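Local coordinates for protein BtGH115A (Bacteroides thetaiotaomicron, PDB 5BY3) that probably hydrolyses glycosidic bonds as a family GH115 4-O-methyl-alpha-glucuronidase, with specificity for decorated arabinogalactans, at residues A[680-685]-A[753-758]; A[690-695]-A[771-776]; A[29-34]-A[67-72]. One frame throughout, in Å; residues are numbered along the deposited sequence.

Contact 1. Residues A[680-685]-A[753-758]; sequences FSFGNL and KSHQLV
Phe680, Ser681 and Phe682 pair with Leu757, Gln756 and His755 as an antiparallel beta ladder, in which strand 677-682 forms one edge of a four-stranded sheet in the C-terminal region. Four backbone hydrogen bonds make the ladder. Phe680 and Leu757 bond in both directions, the shorter being Leu757 N to Phe680 O at 2.7 Å; Phe682 and His755 do the same, with His755 N reaching Phe682 O at 2.9 Å. Between them lies the non-hydrogen-bonded pair Ser681 and Gln756; on the face away from the aromatic groups, Ser681 CB lies 3.9 Å from Gln756 CG.

The face of Phe682 is met by a CH-pi contact from His755 CB rather than by a ring stack. Phe682 carries CG between its backbone N and carbonyl carbon (chi1 61°), which swings the ring across the neighbouring strand until His755 CB sits over one face near the rim, 3.5 Å from Phe682 CZ. The two rings are inclined by 29° and slid apart, so they barely overlap, while CB of Leu757 lies at the edge of the phenyl ring. A hydrogen bond from ND1 to Asp714 helps hold the imidazole; at the other edge Gly683 O lies in the ring plane, 3.3 Å from His755 CD2.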
ATOM      1  N   PHE A 680      -2.582 -24.404 -25.878  1.00 64.45           N
ATOM      2  CA  PHE A 680      -2.105 -23.487 -26.939  1.00 68.31           C
ATOM      3  C   PHE A 680      -1.713 -24.283 -28.166  1.00 69.68           C
ATOM      4  O   PHE A 680      -1.152 -25.373 -28.041  1.00 69.32           O
ATOM      5  CB  PHE A 680      -0.894 -22.667 -26.488  1.00 64.98           C
ATOM      6  CG  PHE A 680      -1.179 -21.765 -25.340  1.00 63.19           C
ATOM      7  CD1 PHE A 680      -1.091 -22.232 -24.035  1.00 60.63           C
ATOM      8  CD2 PHE A 680      -1.565 -20.462 -25.559  1.00 64.00           C
ATOM      9  CE1 PHE A 680      -1.384 -21.409 -22.970  1.00 59.94           C
ATOM     10  CE2 PHE A 680      -1.847 -19.628 -24.496  1.00 60.69           C
ATOM     11  CZ  PHE A 680      -1.760 -20.102 -23.201  1.00 56.21           C
ATOM     12  N   SER A 681      -1.976 -23.731 -29.345  1.00 64.26           N
ATOM     13  CA  SER A 681      -1.698 -24.457 -30.574  1.00 62.09           C
ATOM     14  C   SER A 681      -0.879 -23.655 -31.586  1.00 60.31           C
ATOM     15  O   SER A 681      -0.957 -22.404 -31.675  1.00 47.36           O
ATOM     16  CB  SER A 681      -2.988 -25.013 -31.197  1.00 65.42           C
ATOM     17  OG  SER A 681      -3.802 -23.958 -31.680  1.00 77.00           O
ATOM     18  N   PHE A 682      -0.098 -24.408 -32.358  1.00 54.65           N
ATOM     19  CA  PHE A 682       0.830 -23.812 -33.290  1.00 61.85           C
ATOM     20  C   PHE A 682       1.188 -24.814 -34.370  1.00 58.81           C
ATOM     21  O   PHE A 682       1.016 -26.041 -34.197  1.00 49.28           O
ATOM     22  CB  PHE A 682       2.087 -23.288 -32.559  1.00 67.29           C
ATOM     23  CG  PHE A 682       2.864 -24.355 -31.827  1.00 63.61           C
ATOM     24  CD1 PHE A 682       2.431 -24.843 -30.592  1.00 63.82           C
ATOM     25  CD2 PHE A 682       4.031 -24.873 -32.373  1.00 65.33           C
ATOM     26  CE1 PHE A 682       3.137 -25.837 -29.921  1.00 62.81           C
ATOM     27  CE2 PHE A 682       4.744 -25.864 -31.705  1.00 70.89           C
ATOM     28  CZ  PHE A 682       4.297 -26.342 -30.474  1.00 65.60           C
ATOM     29  N   GLY A 683       1.714 -24.265 -35.462  1.00 63.00           N
ATOM     30  CA  GLY A 683       1.881 -24.999 -36.691  1.00 67.53           C
ATOM     31  C   GLY A 683       3.222 -25.662 -36.866  1.00 71.58           C
ATOM     32  O   GLY A 683       3.860 -26.147 -35.912  1.00 68.42           O
ATOM     33  N   ASN A 684       3.623 -25.663 -38.127  1.00 79.57           N
ATOM     34  CA  ASN A 684       4.809 -26.317 -38.597  1.00 83.75           C
ATOM     35  C   ASN A 684       6.065 -25.536 -38.227  1.00 82.77           C
ATOM     36  O   ASN A 684       6.242 -24.389 -38.677  1.00 79.75           O
ATOM     37  CB  ASN A 684       4.704 -26.443 -40.115  1.00 90.43           C
ATOM     38  CG  ASN A 684       5.596 -27.523 -40.670  1.00 93.24           C
ATOM     39  OD1 ASN A 684       5.831 -28.546 -40.011  1.00 94.16           O
ATOM     40  ND2 ASN A 684       6.098 -27.314 -41.894  1.00 87.84           N
ATOM     41  N   LEU A 685       6.912 -26.159 -37.400  1.00 73.46           N
ATOM     42  CA  LEU A 685       8.252 -25.639 -37.076  1.00 84.50           C
ATOM     43  C   LEU A 685       9.365 -26.301 -37.907  1.00 94.49           C
ATOM     44  O   LEU A 685       9.153 -27.362 -38.504  1.00103.01           O
ATOM     45  CB  LEU A 685       8.572 -25.842 -35.589  1.00 76.40           C
ATOM     46  CG  LEU A 685       7.592 -25.411 -34.487  1.00 81.45           C
ATOM     47  CD1 LEU A 685       8.142 -25.828 -33.130  1.00 71.01           C
ATOM     48  CD2 LEU A 685       7.237 -23.924 -34.517  1.00 71.33           C
ATOM     49  N   LYS A 753       3.402 -31.186 -37.804  1.00 79.48           N
ATOM     50  CA  LYS A 753       2.690 -30.117 -38.599  1.00 79.87           C
ATOM     51  C   LYS A 753       1.608 -29.318 -37.805  1.00 76.60           C
ATOM     52  O   LYS A 753       1.364 -28.126 -38.085  1.00 64.43           O
ATOM     53  CB  LYS A 753       2.119 -30.639 -39.944  1.00 75.88           C
ATOM     54  CG  LYS A 753       1.996 -29.618 -41.059  1.00 74.49           C
ATOM     55  CD  LYS A 753       1.791 -30.281 -42.419  1.00 72.66           C
ATOM     56  CE  LYS A 753       2.245 -29.377 -43.568  1.00 72.65           C
ATOM     57  NZ  LYS A 753       2.043 -27.911 -43.305  1.00 72.15           N
ATOM     58  N   SER A 754       0.978 -29.985 -36.831  1.00 73.64           N
ATOM     59  CA  SER A 754       0.025 -29.365 -35.906  1.00 75.60           C
ATOM     60  C   SER A 754       0.364 -29.842 -34.511  1.00 74.88           C
ATOM     61  O   SER A 754       0.359 -31.051 -34.272  1.00 81.09           O
ATOM     62  CB  SER A 754      -1.417 -29.779 -36.246  1.00 76.96           C
ATOM     63  OG  SER A 754      -2.332 -29.501 -35.178  1.00 66.65           O
ATOM     64  N   HIS A 755       0.650 -28.906 -33.598  1.00 76.05           N
ATOM     65  CA  HIS A 755       0.928 -29.237 -32.180  1.00 65.48           C
ATOM     66  C   HIS A 755       0.056 -28.478 -31.206  1.00 61.21           C
ATOM     67  O   HIS A 755      -0.382 -27.356 -31.487  1.00 60.12           O
ATOM     68  CB  HIS A 755       2.381 -28.957 -31.779  1.00 61.39           C
ATOM     69  CG  HIS A 755       3.384 -29.371 -32.794  1.00 64.75           C
ATOM     70  ND1 HIS A 755       3.905 -30.648 -32.844  1.00 62.10           N
ATOM     71  CD2 HIS A 755       3.960 -28.680 -33.806  1.00 62.32           C
ATOM     72  CE1 HIS A 755       4.760 -30.724 -33.847  1.00 64.40           C
ATOM     73  NE2 HIS A 755       4.817 -29.543 -34.442  1.00 66.83           N
ATOM     74  N   GLN A 756      -0.131 -29.090 -30.042  1.00 59.80           N
ATOM     75  CA  GLN A 756      -0.756 -28.454 -28.901  1.00 66.76           C
ATOM     76  C   GLN A 756       0.102 -28.533 -27.621  1.00 64.72           C
ATOM     77  O   GLN A 756       0.650 -29.597 -27.303  1.00 67.40           O
ATOM     78  CB  GLN A 756      -2.133 -29.072 -28.659  1.00 75.39           C
ATOM     79  CG  GLN A 756      -3.202 -28.555 -29.600  1.00 79.63           C
ATOM     80  CD  GLN A 756      -4.450 -29.401 -29.575  1.00 87.62           C
ATOM     81  OE1 GLN A 756      -4.895 -29.872 -28.515  1.00 88.85           O
ATOM     82  NE2 GLN A 756      -5.035 -29.598 -30.750  1.00 86.34           N
ATOM     83  N   LEU A 757       0.185 -27.413 -26.895  1.00 54.50           N
ATOM     84  CA  LEU A 757       0.903 -27.320 -25.627  1.00 53.88           C
ATOM     85  C   LEU A 757      -0.102 -27.114 -24.514  1.00 54.89           C
ATOM     86  O   LEU A 757      -0.806 -26.107 -24.499  1.00 55.01           O
ATOM     87  CB  LEU A 757       1.885 -26.136 -25.644  1.00 59.04           C
ATOM     88  CG  LEU A 757       2.822 -26.033 -24.417  1.00 61.10           C
ATOM     89  CD1 LEU A 757       4.043 -26.935 -24.562  1.00 61.18           C
ATOM     90  CD2 LEU A 757       3.253 -24.597 -24.190  1.00 58.43           C
ATOM     91  N   VAL A 758      -0.163 -28.060 -23.581  1.00 54.65           N
ATOM     92  CA  VAL A 758      -1.099 -27.964 -22.468  1.00 56.69           C
ATOM     93  C   VAL A 758      -0.379 -27.602 -21.151  1.00 60.11           C
ATOM     94  O   VAL A 758       0.486 -28.352 -20.665  1.00 58.26           O
ATOM     95  CB  VAL A 758      -1.982 -29.234 -22.378  1.00 63.26           C
ATOM     96  CG1 VAL A 758      -2.776 -29.302 -21.075  1.00 61.02           C
ATOM     97  CG2 VAL A 758      -2.922 -29.296 -23.578  1.00 62.37           C
TER

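Contact 2. Residues A[690-695]-A[771-776]; sequences VEVDIR and VMLYEV. With SO4 (sulfate ion), chain B.
Asp693 and Met772, the latter present as selenomethionine, are joined in both directions through their backbones, Met772 N to Asp693 O at 2.8 Å and Asp693 N to Met772 O at 3.1 Å. Farther along, Glu691 N donates to Tyr774 O at 3.0 Å in a nearly straight bond, although residues 773-776 have by then left regular strand geometry. Within 690-695, Arg695 NE forms a salt bridge of 2.9 Å with Asp693 OD1. The guanidinium holds this oxygen close to its own plane but meets it from above the carboxylate plane. A kink at chi2 (-17°) folds the arginine back toward the aspartate, and the end of the same group grips a sulfate ion, probably from the crystallisation liquor, with NH2 at 2.6 Å from O1. Gln740 is a further partner of NH1, and the terminal methyl of Met772 lies over one guanidinium face.

Beside this charged cluster, Asp693 OD2 approaches the edge of the Tyr774 ring, 3.7 Å from CE2, with the carboxylate and ring planes 39° apart. Arg641 makes a salt bridge with Glu691 and a cation-pi contact with Tyr774. On the other side of the strand the chemistry is apolar: Val690 CG2 lies 3.8 Å from Leu773 CG, and Val692 CG2 runs alongside Leu773 CD1. The polar side chains thus occupy one face of the sheet, while Val690, Val692 and Leu773 line the face turned to the neighbouring sheet, consistent with a galactose-binding domain-like beta sandwich.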
ATOM      1  N   VAL A 690      11.930 -27.560 -29.228  1.00 65.34           N
ATOM      2  CA  VAL A 690      11.259 -26.276 -28.908  1.00 61.16           C
ATOM      3  C   VAL A 690      11.616 -25.807 -27.493  1.00 58.52           C
ATOM      4  O   VAL A 690      11.614 -26.619 -26.550  1.00 52.08           O
ATOM      5  CB  VAL A 690       9.705 -26.347 -29.095  1.00 58.42           C
ATOM      6  CG1 VAL A 690       9.064 -27.420 -28.213  1.00 52.34           C
ATOM      7  CG2 VAL A 690       9.057 -24.991 -28.863  1.00 56.71           C
ATOM      8  N   GLU A 691      11.926 -24.510 -27.353  1.00 60.71           N
ATOM      9  CA  GLU A 691      12.172 -23.922 -26.024  1.00 63.92           C
ATOM     10  C   GLU A 691      10.913 -23.234 -25.526  1.00 58.68           C
ATOM     11  O   GLU A 691      10.522 -22.203 -26.045  1.00 56.31           O
ATOM     12  CB  GLU A 691      13.362 -22.941 -26.040  1.00 69.15           C
ATOM     13  CG  GLU A 691      13.910 -22.586 -24.651  1.00 76.88           C
ATOM     14  CD  GLU A 691      14.694 -21.277 -24.628  1.00 81.46           C
ATOM     15  OE1 GLU A 691      15.835 -21.228 -25.132  1.00 83.54           O
ATOM     16  OE2 GLU A 691      14.166 -20.282 -24.100  1.00 91.63           O
ATOM     17  N   VAL A 692      10.275 -23.797 -24.518  1.00 54.14           N
ATOM     18  CA  VAL A 692       9.064 -23.177 -23.970  1.00 48.17           C
ATOM     19  C   VAL A 692       9.405 -22.265 -22.806  1.00 48.73           C
ATOM     20  O   VAL A 692       9.978 -22.718 -21.829  1.00 55.28           O
ATOM     21  CB  VAL A 692       8.015 -24.242 -23.583  1.00 46.27           C
ATOM     22  CG1 VAL A 692       6.724 -23.588 -23.079  1.00 45.05           C
ATOM     23  CG2 VAL A 692       7.752 -25.130 -24.788  1.00 39.67           C
ATOM     24  N   ASP A 693       9.022 -20.991 -22.929  1.00 55.02           N
ATOM     25  CA  ASP A 693       9.381 -19.892 -22.016  1.00 49.31           C
ATOM     26  C   ASP A 693       8.081 -19.407 -21.388  1.00 47.44           C
ATOM     27  O   ASP A 693       7.255 -18.802 -22.045  1.00 56.84           O
ATOM     28  CB  ASP A 693      10.050 -18.791 -22.850  1.00 49.77           C
ATOM     29  CG  ASP A 693      10.684 -17.676 -22.011  1.00 54.16           C
ATOM     30  OD1 ASP A 693      10.451 -17.623 -20.784  1.00 50.78           O
ATOM     31  OD2 ASP A 693      11.390 -16.815 -22.614  1.00 52.64           O
ATOM     32  N   ILE A 694       7.893 -19.722 -20.123  1.00 46.58           N
ATOM     33  CA  ILE A 694       6.631 -19.492 -19.419  1.00 47.58           C
ATOM     34  C   ILE A 694       6.859 -18.438 -18.339  1.00 51.65           C
ATOM     35  O   ILE A 694       7.791 -18.551 -17.535  1.00 57.57           O
ATOM     36  CB  ILE A 694       6.078 -20.790 -18.782  1.00 44.24           C
ATOM     37  CG1 ILE A 694       5.889 -21.863 -19.846  1.00 42.52           C
ATOM     38  CG2 ILE A 694       4.751 -20.536 -18.077  1.00 42.98           C
ATOM     39  CD1 ILE A 694       5.651 -23.244 -19.279  1.00 48.60           C
ATOM     40  N   ARG A 695       6.021 -17.409 -18.350  1.00 44.07           N
ATOM     41  CA  ARG A 695       6.172 -16.281 -17.469  1.00 39.91           C
ATOM     42  C   ARG A 695       4.920 -16.238 -16.592  1.00 45.56           C
ATOM     43  O   ARG A 695       3.778 -16.303 -17.087  1.00 46.92           O
ATOM     44  CB  ARG A 695       6.258 -14.992 -18.273  1.00 42.47           C
ATOM     45  CG  ARG A 695       7.521 -14.591 -19.052  1.00 37.84           C
ATOM     46  CD  ARG A 695       8.833 -15.269 -18.726  1.00 40.73           C
ATOM     47  NE  ARG A 695       9.861 -15.028 -19.763  1.00 42.09           N
ATOM     48  CZ  ARG A 695      10.460 -13.857 -20.030  1.00 45.87           C
ATOM     49  NH1 ARG A 695      10.142 -12.739 -19.371  1.00 45.28           N
ATOM     50  NH2 ARG A 695      11.389 -13.793 -20.985  1.00 46.65           N
ATOM     51  N   VAL A 771       3.651 -16.653 -22.528  1.00 43.13           N
ATOM     52  CA  VAL A 771       4.274 -17.861 -23.045  1.00 42.25           C
ATOM     53  C   VAL A 771       4.973 -17.469 -24.363  1.00 49.03           C
ATOM     54  O   VAL A 771       4.364 -16.797 -25.206  1.00 47.60           O
ATOM     55  CB  VAL A 771       3.239 -18.980 -23.324  1.00 39.66           C
ATOM     56  CG1 VAL A 771       3.950 -20.218 -23.847  1.00 42.04           C
ATOM     57  CG2 VAL A 771       2.440 -19.362 -22.068  1.00 38.05           C
HETATM   58  N   MSE A 772       6.243 -17.863 -24.525  1.00 49.33           N
HETATM   59  CA  MSE A 772       6.947 -17.743 -25.819  1.00 50.51           C
HETATM   60  C   MSE A 772       7.513 -19.074 -26.301  1.00 52.65           C
HETATM   61  O   MSE A 772       7.671 -20.016 -25.520  1.00 47.37           O
HETATM   62  CB  MSE A 772       7.993 -16.651 -25.772  1.00 51.73           C
HETATM   63  CG  MSE A 772       7.354 -15.277 -25.589  1.00 57.85           C
HETATM   64 SE   MSE A 772       7.304 -14.826 -23.675  1.00 62.15          SE
HETATM   65  CE  MSE A 772       7.973 -12.970 -23.726  1.00 61.11           C
ATOM     66  N   LEU A 773       7.819 -19.169 -27.596  1.00 64.54           N
ATOM     67  CA  LEU A 773       8.184 -20.475 -28.186  1.00 65.86           C
ATOM     68  C   LEU A 773       9.636 -20.758 -28.624  1.00 66.31           C
ATOM     69  O   LEU A 773      10.179 -21.747 -28.170  1.00 78.97           O
ATOM     70  CB  LEU A 773       7.093 -21.054 -29.106  1.00 61.39           C
ATOM     71  CG  LEU A 773       6.393 -22.328 -28.567  1.00 70.81           C
ATOM     72  CD1 LEU A 773       5.977 -22.343 -27.099  1.00 67.16           C
ATOM     73  CD2 LEU A 773       5.194 -22.701 -29.421  1.00 71.89           C
ATOM     74  N   TYR A 774      10.256 -19.958 -29.491  1.00 59.93           N
ATOM     75  CA  TYR A 774      11.695 -20.200 -29.907  1.00 63.10           C
ATOM     76  C   TYR A 774      12.095 -21.605 -30.444  1.00 65.36           C
ATOM     77  O   TYR A 774      12.052 -22.611 -29.710  1.00 57.63           O
ATOM     78  CB  TYR A 774      12.720 -19.777 -28.813  1.00 58.98           C
ATOM     79  CG  TYR A 774      12.414 -18.445 -28.166  1.00 58.38           C
ATOM     80  CD1 TYR A 774      12.632 -17.228 -28.847  1.00 57.88           C
ATOM     81  CD2 TYR A 774      11.876 -18.402 -26.880  1.00 52.18           C
ATOM     82  CE1 TYR A 774      12.320 -16.003 -28.247  1.00 56.53           C
ATOM     83  CE2 TYR A 774      11.572 -17.196 -26.276  1.00 53.60           C
ATOM     84  CZ  TYR A 774      11.778 -16.006 -26.960  1.00 52.19           C
ATOM     85  OH  TYR A 774      11.462 -14.846 -26.306  1.00 53.14           O
ATOM     86  N   GLU A 775      12.546 -21.645 -31.700  1.00 73.64           N
ATOM     87  CA  GLU A 775      12.985 -22.900 -32.350  1.00 83.11           C
ATOM     88  C   GLU A 775      14.093 -23.696 -31.622  1.00 87.04           C
ATOM     89  O   GLU A 775      13.755 -24.591 -30.850  1.00 94.10           O
ATOM     90  CB  GLU A 775      13.245 -22.702 -33.852  1.00 89.65           C
ATOM     91  CG  GLU A 775      12.115 -23.282 -34.704  1.00 89.33           C
ATOM     92  CD  GLU A 775      11.738 -22.461 -35.934  1.00 85.55           C
ATOM     93  OE1 GLU A 775      10.554 -22.556 -36.339  1.00 78.92           O
ATOM     94  OE2 GLU A 775      12.599 -21.753 -36.509  1.00 83.20           O
ATOM     95  N   VAL A 776      15.375 -23.379 -31.846  1.00 84.60           N
ATOM     96  CA  VAL A 776      16.538 -24.008 -31.125  1.00 89.30           C
ATOM     97  C   VAL A 776      16.800 -25.525 -31.333  1.00 87.24           C
ATOM     98  O   VAL A 776      15.871 -26.305 -31.557  1.00 89.13           O
ATOM     99  CB  VAL A 776      16.601 -23.653 -29.602  1.00 85.20           C
ATOM    100  CG1 VAL A 776      16.103 -22.237 -29.337  1.00 87.54           C
ATOM    101  CG2 VAL A 776      15.867 -24.672 -28.734  1.00 83.86           C
TER
HETATM  102  S   SO4 B 801      13.379 -10.253 -20.891  1.00 99.42           S
HETATM  103  O1  SO4 B 801      12.815 -11.614 -20.693  1.00 92.31           O
HETATM  104  O2  SO4 B 801      14.820 -10.330 -21.257  1.00104.67           O
HETATM  105  O3  SO4 B 801      12.624  -9.554 -21.959  1.00 83.09           O
HETATM  106  O4  SO4 B 801      13.280  -9.512 -19.616  1.00105.00           O

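Contact 3. Residues A[29-34]-A[67-72]; sequences AIACSG and NIIVGT
Ile30 and Ala31 lie beside Ile68 and Ile69 in two parallel strands of an alpha/beta layer near the N-terminus, strand 28-31 running between 59-62 and 68-72; a beta-alpha-beta crossover through helix 38-55 joins 28-31 to 59-62. On one face Ile30 and Ile68 run side by side and point the same way, their CD1 methyls 4.1 Å apart. This ridge is extended by Val70, whose CG1 comes within 4.2 Å of Ile30 CG2. Leu44 and Leu51 of helix 38-55 pack against Ile30, so Ile30 projects from the sheet into the side of that helix.

The reverse face has a different relief. Ala31 is a low point, and the bulkier Ile69 leans over it: with CG1 anti to the carbonyl carbon (chi1 -39°) and a further bend at chi2, the chain brings CD1 to 3.9 Å from Ala31 CB. Leu78 of helix 77-81 touches both residues. Backbone bonds set the spacing beneath these side chains, Ala31 N to Ile68 O and Val70 N to Ala31 O both measuring 2.9 Å, with a longer one of 3.3 Å from Ile68 N to Ala29 O. Back on the face of Ile30, Val70 CG2 lies 3.8 Å from Cys32 CB.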
ATOM      1  N   ALA A  29     -27.344  24.778  11.272  1.00 44.38           N
ATOM      2  CA  ALA A  29     -27.309  24.328  12.684  1.00 46.13           C
ATOM      3  C   ALA A  29     -27.130  22.811  12.793  1.00 50.96           C
ATOM      4  O   ALA A  29     -27.826  22.009  12.119  1.00 40.68           O
ATOM      5  CB  ALA A  29     -28.564  24.760  13.448  1.00 48.11           C
ATOM      6  N   ILE A  30     -26.193  22.426  13.654  1.00 50.47           N
ATOM      7  CA  ILE A  30     -25.860  21.039  13.828  1.00 52.08           C
ATOM      8  C   ILE A  30     -26.061  20.610  15.287  1.00 48.77           C
ATOM      9  O   ILE A  30     -25.474  21.186  16.174  1.00 48.29           O
ATOM     10  CB  ILE A  30     -24.447  20.711  13.278  1.00 53.04           C
ATOM     11  CG1 ILE A  30     -24.266  21.291  11.835  1.00 53.33           C
ATOM     12  CG2 ILE A  30     -24.262  19.200  13.312  1.00 53.79           C
ATOM     13  CD1 ILE A  30     -22.995  20.914  11.067  1.00 46.83           C
ATOM     14  N   ALA A  31     -26.910  19.600  15.498  1.00 49.01           N
ATOM     15  CA  ALA A  31     -27.264  19.072  16.815  1.00 52.70           C
ATOM     16  C   ALA A  31     -26.367  17.887  17.199  1.00 59.47           C
ATOM     17  O   ALA A  31     -26.330  16.875  16.491  1.00 63.88           O
ATOM     18  CB  ALA A  31     -28.719  18.650  16.799  1.00 46.73           C
ATOM     19  N   CYS A  32     -25.641  18.017  18.309  1.00 64.07           N
ATOM     20  CA  CYS A  32     -24.704  16.986  18.766  1.00 62.85           C
ATOM     21  C   CYS A  32     -24.511  17.149  20.249  1.00 66.03           C
ATOM     22  O   CYS A  32     -24.093  18.221  20.697  1.00 64.03           O
ATOM     23  CB  CYS A  32     -23.338  17.128  18.086  1.00 63.70           C
ATOM     24  SG  CYS A  32     -22.048  16.010  18.716  1.00 67.88           S
ATOM     25  N   SER A  33     -24.796  16.080  20.991  1.00 65.69           N
ATOM     26  CA  SER A  33     -24.663  16.067  22.439  1.00 74.21           C
ATOM     27  C   SER A  33     -23.199  16.247  22.815  1.00 76.23           C
ATOM     28  O   SER A  33     -22.305  15.773  22.099  1.00 73.95           O
ATOM     29  CB  SER A  33     -25.228  14.765  23.010  1.00 78.56           C
ATOM     30  OG  SER A  33     -24.661  14.463  24.272  1.00 89.25           O
ATOM     31  N   GLY A  34     -22.966  16.953  23.924  1.00 72.26           N
ATOM     32  CA  GLY A  34     -21.605  17.235  24.407  1.00 69.24           C
ATOM     33  C   GLY A  34     -20.925  16.033  25.028  1.00 72.59           C
ATOM     34  O   GLY A  34     -19.740  16.089  25.368  1.00 79.42           O
ATOM     35  N   ASN A  67     -30.798  21.354  11.826  1.00 59.43           N
ATOM     36  CA  ASN A  67     -31.178  20.738  10.549  1.00 62.64           C
ATOM     37  C   ASN A  67     -30.354  19.489  10.154  1.00 52.20           C
ATOM     38  O   ASN A  67     -30.820  18.689   9.348  1.00 49.69           O
ATOM     39  CB  ASN A  67     -31.243  21.774   9.421  1.00 72.91           C
ATOM     40  CG  ASN A  67     -32.666  22.218   9.135  1.00 85.00           C
ATOM     41  OD1 ASN A  67     -33.452  21.474   8.539  1.00 89.66           O
ATOM     42  ND2 ASN A  67     -33.007  23.435   9.557  1.00 85.45           N
ATOM     43  N   ILE A  68     -29.148  19.354  10.720  1.00 44.85           N
ATOM     44  CA  ILE A  68     -28.349  18.132  10.686  1.00 49.36           C
ATOM     45  C   ILE A  68     -28.239  17.678  12.132  1.00 53.54           C
ATOM     46  O   ILE A  68     -27.677  18.400  12.956  1.00 56.09           O
ATOM     47  CB  ILE A  68     -26.898  18.327  10.143  1.00 49.53           C
ATOM     48  CG1 ILE A  68     -26.872  18.844   8.698  1.00 52.36           C
ATOM     49  CG2 ILE A  68     -26.086  17.037  10.272  1.00 43.82           C
ATOM     50  CD1 ILE A  68     -25.498  19.290   8.218  1.00 47.25           C
ATOM     51  N   ILE A  69     -28.753  16.479  12.420  1.00 55.70           N
ATOM     52  CA  ILE A  69     -28.687  15.869  13.752  1.00 57.14           C
ATOM     53  C   ILE A  69     -27.658  14.725  13.711  1.00 59.83           C
ATOM     54  O   ILE A  69     -27.682  13.903  12.775  1.00 65.05           O
ATOM     55  CB  ILE A  69     -30.062  15.269  14.183  1.00 61.12           C
ATOM     56  CG1 ILE A  69     -31.286  16.136  13.763  1.00 67.57           C
ATOM     57  CG2 ILE A  69     -30.042  14.884  15.657  1.00 60.33           C
ATOM     58  CD1 ILE A  69     -31.655  17.319  14.656  1.00 72.27           C
ATOM     59  N   VAL A  70     -26.769  14.651  14.711  1.00 54.55           N
ATOM     60  CA  VAL A  70     -25.771  13.578  14.757  1.00 52.47           C
ATOM     61  C   VAL A  70     -25.646  12.932  16.132  1.00 54.58           C
ATOM     62  O   VAL A  70     -25.615  13.630  17.153  1.00 49.58           O
ATOM     63  CB  VAL A  70     -24.365  14.004  14.232  1.00 50.96           C
ATOM     64  CG1 VAL A  70     -24.456  14.994  13.076  1.00 54.13           C
ATOM     65  CG2 VAL A  70     -23.498  14.590  15.327  1.00 53.30           C
ATOM     66  N   GLY A  71     -25.544  11.603  16.149  1.00 52.60           N
ATOM     67  CA  GLY A  71     -25.234  10.902  17.391  1.00 54.65           C
ATOM     68  C   GLY A  71     -25.041   9.401  17.316  1.00 58.65           C
ATOM     69  O   GLY A  71     -25.432   8.725  16.344  1.00 55.49           O
ATOM     70  N   THR A  72     -24.446   8.893  18.384  1.00 59.37           N
ATOM     71  CA  THR A  72     -24.261   7.462  18.616  1.00 61.32           C
ATOM     72  C   THR A  72     -25.495   6.859  19.325  1.00 63.31           C
ATOM     73  O   THR A  72     -25.981   7.417  20.324  1.00 61.25           O
ATOM     74  CB  THR A  72     -23.004   7.235  19.485  1.00 58.65           C
ATOM     75  OG1 THR A  72     -21.942   8.072  19.010  1.00 56.33           O
ATOM     76  CG2 THR A  72     -22.545   5.762  19.492  1.00 56.96           C
TER

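Overall arrangement
Contacts 1 and 2 belong together: their segments alternate along the chain, their centres are 12 Å apart, and they face one another across two antiparallel sheets of the C-terminal domain. Phe682 meets Leu773 there, and Leu757 meets Val692. Both are partly buried, but contact 1 runs out into exposed loop at residues 683-684 and 753-754, whereas contact 2 carries its charges on the side away from the shared apolar interior. Contact 3 lies on the opposite side of the chain's centre, its centre about 71 and 67 Å from theirs. It is a buried, parallel pairing whose side-chain contacts are almost wholly aliphatic, without the aromatic side chains of contact 1 or the ionic cluster of contact 2.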